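Local coordinates for guanine nucleotide exchange protein (Legionella pneumophila, PDB 1XSZ) that probably acts as a guanine nucleotide exchange factor for ADP-ribosylation factor (Arf) GTPases, through a Sec7 domain whose active site is covered by a C-terminal capping domain, at residues 5-10 with 27-32; 13-18 with 53-58. One frame throughout, in Å; residues are numbered along the deposited sequence. Where two conformers were deposited one is given.

Interaction 1: 5-10 with 27-32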
loop_
_atom_site.group_PDB
_atom_site.type_symbol
_atom_site.label_atom_id
_atom_site.label_comp_id
_atom_site.label_asym_id
_atom_site.label_seq_id
_atom_site.Cartn_x
_atom_site.Cartn_y
_atom_site.Cartn_z
ATOM N N PRO A 5 -30.170 5.763 -8.544
ATOM C CA PRO A 5 -31.000 4.803 -9.277
ATOM C C PRO A 5 -30.373 4.271 -10.565
ATOM O O PRO A 5 -30.462 3.080 -10.856
ATOM C CB PRO A 5 -32.275 5.593 -9.541
ATOM C CG PRO A 5 -32.388 6.429 -8.308
ATOM C CD PRO A 5 -30.971 6.929 -8.127
ATOM N N GLU A 6 -29.741 5.154 -11.331
ATOM C CA GLU A 6 -29.119 4.753 -12.587
ATOM C C GLU A 6 -27.925 3.833 -12.372
ATOM O O GLU A 6 -27.604 3.019 -13.234
ATOM C CB GLU A 6 -28.702 5.988 -13.386
ATOM C CG GLU A 6 -29.885 6.836 -13.839
ATOM C CD GLU A 6 -30.809 6.097 -14.795
ATOM O OE1 GLU A 6 -31.922 6.603 -15.053
ATOM O OE2 GLU A 6 -30.424 5.019 -15.297
ATOM N N ILE A 7 -27.269 3.962 -11.222
ATOM C CA ILE A 7 -26.129 3.109 -10.909
ATOM C C ILE A 7 -26.667 1.755 -10.452
ATOM O O ILE A 7 -26.181 0.706 -10.875
ATOM C CB ILE A 7 -25.252 3.722 -9.788
ATOM C CG1 ILE A 7 -24.544 4.978 -10.306
ATOM C CG2 ILE A 7 -24.230 2.702 -9.302
ATOM C CD1 ILE A 7 -23.503 4.714 -11.382
ATOM N N GLU A 8 -27.685 1.787 -9.598
ATOM C CA GLU A 8 -28.295 0.564 -9.094
ATOM C C GLU A 8 -28.813 -0.268 -10.269
ATOM O O GLU A 8 -28.675 -1.490 -10.282
ATOM C CB GLU A 8 -29.447 0.900 -8.145
ATOM C CG GLU A 8 -29.944 -0.282 -7.320
ATOM C CD GLU A 8 -28.997 -0.657 -6.193
ATOM O OE1 GLU A 8 -29.239 -1.688 -5.530
ATOM O OE2 GLU A 8 -28.015 0.081 -5.961
ATOM N N LYS A 9 -29.404 0.403 -11.256
ATOM C CA LYS A 9 -29.935 -0.276 -12.436
ATOM C C LYS A 9 -28.865 -1.073 -13.170
ATOM O O LYS A 9 -29.124 -2.176 -13.655
ATOM C CB LYS A 9 -30.544 0.736 -13.415
ATOM C CG LYS A 9 -31.830 1.377 -12.943
ATOM C CD LYS A 9 -32.411 2.335 -13.975
ATOM C CE LYS A 9 -33.713 2.950 -13.473
ATOM N NZ LYS A 9 -34.319 3.892 -14.456
ATOM N N ALA A 10 -27.664 -0.508 -13.248
ATOM C CA ALA A 10 -26.554 -1.147 -13.947
ATOM C C ALA A 10 -25.541 -1.814 -13.025
ATOM O O ALA A 10 -24.401 -2.054 -13.428
ATOM C CB ALA A 10 -25.846 -0.116 -14.820
ATOM N N ASN A 27 -14.642 3.269 -14.959
ATOM C CA ASN A 27 -15.025 4.057 -16.124
ATOM C C ASN A 27 -16.523 3.984 -16.397
ATOM O O ASN A 27 -17.135 4.980 -16.787
ATOM C CB ASN A 27 -14.241 3.602 -17.359
ATOM C CG ASN A 27 -12.802 4.088 -17.343
ATOM O OD1 ASN A 27 -11.990 3.690 -18.177
ATOM N ND2 ASN A 27 -12.484 4.961 -16.394
ATOM N N LYS A 28 -17.115 2.812 -16.198
ATOM C CA LYS A 28 -18.546 2.652 -16.422
ATOM C C LYS A 28 -19.336 3.523 -15.452
ATOM O O LYS A 28 -20.305 4.177 -15.840
ATOM C CB LYS A 28 -18.956 1.187 -16.263
ATOM C CG LYS A 28 -18.536 0.302 -17.425
ATOM C CD LYS A 28 -19.088 -1.106 -17.275
ATOM C CE LYS A 28 -18.809 -1.942 -18.513
ATOM N NZ LYS A 28 -17.352 -2.043 -18.805
ATOM N N ILE A 29 -18.920 3.536 -14.191
ATOM C CA ILE A 29 -19.597 4.346 -13.185
ATOM C C ILE A 29 -19.488 5.815 -13.582
ATOM O O ILE A 29 -20.470 6.555 -13.528
ATOM C CB ILE A 29 -18.969 4.166 -11.784
ATOM C CG1 ILE A 29 -19.256 2.757 -11.264
ATOM C CG2 ILE A 29 -19.529 5.216 -10.820
ATOM C CD1 ILE A 29 -18.537 2.425 -9.967
ATOM N N LYS A 30 -18.293 6.228 -13.989
ATOM C CA LYS A 30 -18.060 7.610 -14.393
ATOM C C LYS A 30 -18.901 7.996 -15.606
ATOM O O LYS A 30 -19.382 9.123 -15.694
ATOM C CB LYS A 30 -16.572 7.832 -14.685
ATOM C CG LYS A 30 -15.682 7.664 -13.458
ATOM C CD LYS A 30 -14.202 7.790 -13.790
ATOM C CE LYS A 30 -13.843 9.182 -14.276
ATOM N NZ LYS A 30 -12.375 9.315 -14.488
ATOM N N GLU A 31 -19.087 7.063 -16.534
ATOM C CA GLU A 31 -19.884 7.346 -17.724
ATOM C C GLU A 31 -21.345 7.571 -17.351
ATOM O O GLU A 31 -21.997 8.473 -17.877
ATOM C CB GLU A 31 -19.770 6.199 -18.730
ATOM C CG GLU A 31 -18.380 6.047 -19.325
ATOM C CD GLU A 31 -18.321 4.991 -20.410
ATOM O OE1 GLU A 31 -18.620 3.814 -20.116
ATOM O OE2 GLU A 31 -17.974 5.340 -21.557
ATOM N N ILE A 32 -21.856 6.751 -16.440
ATOM C CA ILE A 32 -23.237 6.877 -15.995
ATOM C C ILE A 32 -23.423 8.192 -15.245
ATOM O O ILE A 32 -24.423 8.884 -15.432
ATOM C CB ILE A 32 -23.635 5.707 -15.074
ATOM C CG1 ILE A 32 -23.609 4.398 -15.868
ATOM C CG2 ILE A 32 -25.019 5.949 -14.477
ATOM C CD1 ILE A 32 -23.886 3.166 -15.033
#

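Interaction 2: 13-18 with 53-58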
loop_
_atom_site.group_PDB
_atom_site.type_symbol
_atom_site.label_atom_id
_atom_site.label_comp_id
_atom_site.label_asym_id
_atom_site.label_seq_id
_atom_site.Cartn_x
_atom_site.Cartn_y
_atom_site.Cartn_z
ATOM N N GLU A 13 -23.653 -5.016 -14.477
ATOM C CA GLU A 13 -22.674 -4.728 -15.515
ATOM C C GLU A 13 -21.437 -4.067 -14.911
ATOM O O GLU A 13 -20.312 -4.318 -15.344
ATOM C CB GLU A 13 -23.279 -3.817 -16.588
ATOM C CG GLU A 13 -22.309 -3.452 -17.699
ATOM C CD GLU A 13 -22.950 -2.625 -18.796
ATOM O OE1 GLU A 13 -23.575 -1.590 -18.478
ATOM O OE2 GLU A 13 -22.824 -3.006 -19.978
ATOM N N ILE A 14 -21.646 -3.223 -13.905
ATOM C CA ILE A 14 -20.534 -2.540 -13.251
ATOM C C ILE A 14 -19.688 -3.541 -12.468
ATOM O O ILE A 14 -18.461 -3.542 -12.568
ATOM C CB ILE A 14 -21.039 -1.436 -12.299
ATOM C CG1 ILE A 14 -21.806 -0.380 -13.101
ATOM C CG2 ILE A 14 -19.861 -0.795 -11.569
ATOM C CD1 ILE A 14 -22.503 0.663 -12.247
ATOM N N ILE A 15 -20.349 -4.392 -11.692
ATOM C CA ILE A 15 -19.653 -5.400 -10.904
ATOM C C ILE A 15 -18.824 -6.319 -11.799
ATOM O O ILE A 15 -17.636 -6.536 -11.549
ATOM C CB ILE A 15 -20.657 -6.246 -10.085
ATOM C CG1 ILE A 15 -21.254 -5.386 -8.970
ATOM C CG2 ILE A 15 -19.969 -7.469 -9.503
ATOM C CD1 ILE A 15 -22.431 -6.026 -8.266
ATOM N N GLU A 16 -19.448 -6.847 -12.845
ATOM C CA GLU A 16 -18.758 -7.738 -13.770
ATOM C C GLU A 16 -17.538 -7.063 -14.387
ATOM O O GLU A 16 -16.461 -7.656 -14.466
ATOM C CB GLU A 16 -19.714 -8.187 -14.877
ATOM C CG GLU A 16 -19.055 -9.009 -15.972
ATOM C CD GLU A 16 -20.032 -9.434 -17.048
ATOM O OE1 GLU A 16 -20.721 -8.554 -17.609
ATOM O OE2 GLU A 16 -20.110 -10.646 -17.336
ATOM N N ALA A 17 -17.705 -5.819 -14.819
ATOM C CA ALA A 17 -16.608 -5.083 -15.432
ATOM C C ALA A 17 -15.490 -4.809 -14.432
ATOM O O ALA A 17 -14.310 -4.987 -14.742
ATOM C CB ALA A 17 -17.119 -3.774 -16.013
ATOM N N PHE A 18 -15.864 -4.379 -13.229
ATOM C CA PHE A 18 -14.881 -4.062 -12.197
ATOM C C PHE A 18 -14.011 -5.252 -11.810
ATOM O O PHE A 18 -12.784 -5.151 -11.783
ATOM C CB PHE A 18 -15.571 -3.535 -10.935
ATOM C CG PHE A 18 -14.611 -3.094 -9.865
ATOM C CD1 PHE A 18 -14.071 -1.811 -9.879
ATOM C CD2 PHE A 18 -14.207 -3.979 -8.869
ATOM C CE1 PHE A 18 -13.142 -1.415 -8.923
ATOM C CE2 PHE A 18 -13.275 -3.593 -7.907
ATOM C CZ PHE A 18 -12.742 -2.311 -7.934
ATOM N N LYS A 53 -19.975 -7.063 -0.888
ATOM C CA LYS A 53 -20.071 -8.520 -0.923
ATOM C C LYS A 53 -19.936 -9.103 -2.327
ATOM O O LYS A 53 -19.813 -10.318 -2.490
ATOM C CB LYS A 53 -21.409 -8.975 -0.327
ATOM C CG LYS A 53 -21.598 -8.622 1.138
ATOM C CD LYS A 53 -22.961 -9.066 1.638
ATOM C CE LYS A 53 -23.147 -8.722 3.106
ATOM N NZ LYS A 53 -22.120 -9.376 3.964
ATOM N N ASN A 54 -19.945 -8.238 -3.337
ATOM C CA ASN A 54 -19.870 -8.680 -4.726
ATOM C C ASN A 54 -18.625 -8.243 -5.484
ATOM O O ASN A 54 -18.397 -8.683 -6.610
ATOM C CB ASN A 54 -21.099 -8.172 -5.479
ATOM C CG ASN A 54 -22.395 -8.601 -4.827
ATOM O OD1 ASN A 54 -23.300 -7.788 -4.620
ATOM N ND2 ASN A 54 -22.493 -9.882 -4.502
ATOM N N LEU A 55 -17.821 -7.384 -4.872
ATOM C CA LEU A 55 -16.622 -6.866 -5.521
ATOM C C LEU A 55 -15.324 -7.488 -5.024
ATOM O O LEU A 55 -15.259 -8.019 -3.920
ATOM C CB LEU A 55 -16.537 -5.353 -5.310
ATOM C CG LEU A 55 -17.657 -4.477 -5.876
ATOM C CD1 LEU A 55 -17.586 -3.105 -5.229
ATOM C CD2 LEU A 55 -17.533 -4.371 -7.388
ATOM N N ASP A 56 -14.298 -7.410 -5.865
ATOM C CA ASP A 56 -12.963 -7.891 -5.532
ATOM C C ASP A 56 -12.457 -6.834 -4.550
ATOM O O ASP A 56 -12.072 -5.732 -4.954
ATOM C CB ASP A 56 -12.105 -7.915 -6.803
ATOM C CG ASP A 56 -10.637 -8.195 -6.530
ATOM O OD1 ASP A 56 -9.894 -8.403 -7.514
ATOM O OD2 ASP A 56 -10.217 -8.202 -5.356
ATOM N N LEU A 57 -12.466 -7.170 -3.264
ATOM C CA LEU A 57 -12.055 -6.212 -2.252
ATOM C C LEU A 57 -10.571 -5.891 -2.254
ATOM O O LEU A 57 -10.166 -4.853 -1.739
ATOM C CB LEU A 57 -12.514 -6.678 -0.869
ATOM C CG LEU A 57 -14.042 -6.725 -0.729
ATOM C CD1 LEU A 57 -14.417 -7.136 0.688
ATOM C CD2 LEU A 57 -14.639 -5.361 -1.072
ATOM N N GLU A 58 -9.750 -6.771 -2.814
ATOM C CA GLU A 58 -8.328 -6.469 -2.883
ATOM C C GLU A 58 -8.198 -5.299 -3.854
ATOM O O GLU A 58 -7.460 -4.347 -3.600
ATOM C CB GLU A 58 -7.526 -7.679 -3.381
ATOM C CG GLU A 58 -7.702 -8.916 -2.512
ATOM C CD GLU A 58 -6.558 -9.904 -2.649
ATOM O OE1 GLU A 58 -5.924 -9.941 -3.723
ATOM O OE2 GLU A 58 -6.304 -10.651 -1.683
#

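Interaction 1: 5-10 with 27-32
I7 and I32 make an apolar helix-to-helix contact near the N-terminus of the chain, in the Sec7 domain. Short helix 5-9 lies beside residues 27-32 of helix 22-35. The axes of these two segments are 141° apart in direction, roughly antiparallel, and approach to 10.3 Å. The space between is filled mainly by the side chains of I7, I29 and I32. No hydrogen bond crosses it.

I32 points toward residues 5-10 and touches three of them. Its CG2 branch meets I7 CD1 at 3.7 Å. The same methyl lies 3.8 Å from E6 CB, so E6 takes part through the base of its side chain. The other branch ends in I32 CD1, which lies 3.8 Å from A10 CB. A10 is the N-cap residue between helix 5-9 and helix 11-20, so I32 reaches the junction of the two helices.

I7 is bent at its second torsion (chi2 -67°). Its CD1 tip lies between two residues one helical turn apart: besides I32, it reaches I29 CG2 at 4.0 Å. The I7 and I32 side chains cross at a slant. The carboxylate of E6 turns to K9 instead, in a long salt bridge within residues 5-10.

I7 and I29 are buried, and both touch F47 of helix 40-50 and I14 of helix 11-20, so the contact joins helix 5-9 to helices 11-20, 22-35 and 40-50.

Interaction 2: 13-18 with 53-58
F18 holds its ring carbon CG anti to the backbone N (chi1 -176°), which carries the ring from helix 11-20 toward L55 and D56. I15, one turn earlier, has CG1 beside its backbone N and CG2 anti to it (chi1 -70°). Its two branches therefore reach different atoms of N54. I15 CG2 lies 3.5 Å from the backbone atom N54 O, while I15 CD1 packs on N54 CB at 3.8 Å.

L55 meets both helix residues through one methyl. Its CD2 approaches F18 CD2 at 3.7 Å, obliquely to the ring, and I15 CG1 at 4.2 Å. The L55 side chain crosses each of the other two at about a right angle. Farther along the ring, D56 O lies at the edge, in plane, 3.8 Å from F18 CE2.

D56 is the N-cap of helix 57-64. Its OD2 accepts a hydrogen bond from A59 N and a weak one from E58 N.

No hydrogen bond joins the two segments, but N19, just after F18, binds N54 O and D56 N through its side-chain amide. The contact thus rests on apolar packing, with the polar backbone on both sides of L55 held by the same helix.

Interaction 1 and interaction 2 have centres about 13 Å apart, and both lie in the Sec7 domain. Their segments alternate along the chain: 5-10, 13-18, 27-32, then 53-58. Helices 5-9, 11-20 and 22-35 follow one another, and helix 11-20 carries one side of interaction 2 and also packs on interaction 1. The contacts touch directly: I29 CG1 is 3.6 Å from I14 CG2. F47 of helix 40-50 is shared too, meeting I7 and I29 in one contact and I15 and L55 in the other. The N-terminal helices thus pack against one another and around F47, and the second contact extends this packing to the start of helix 57-64.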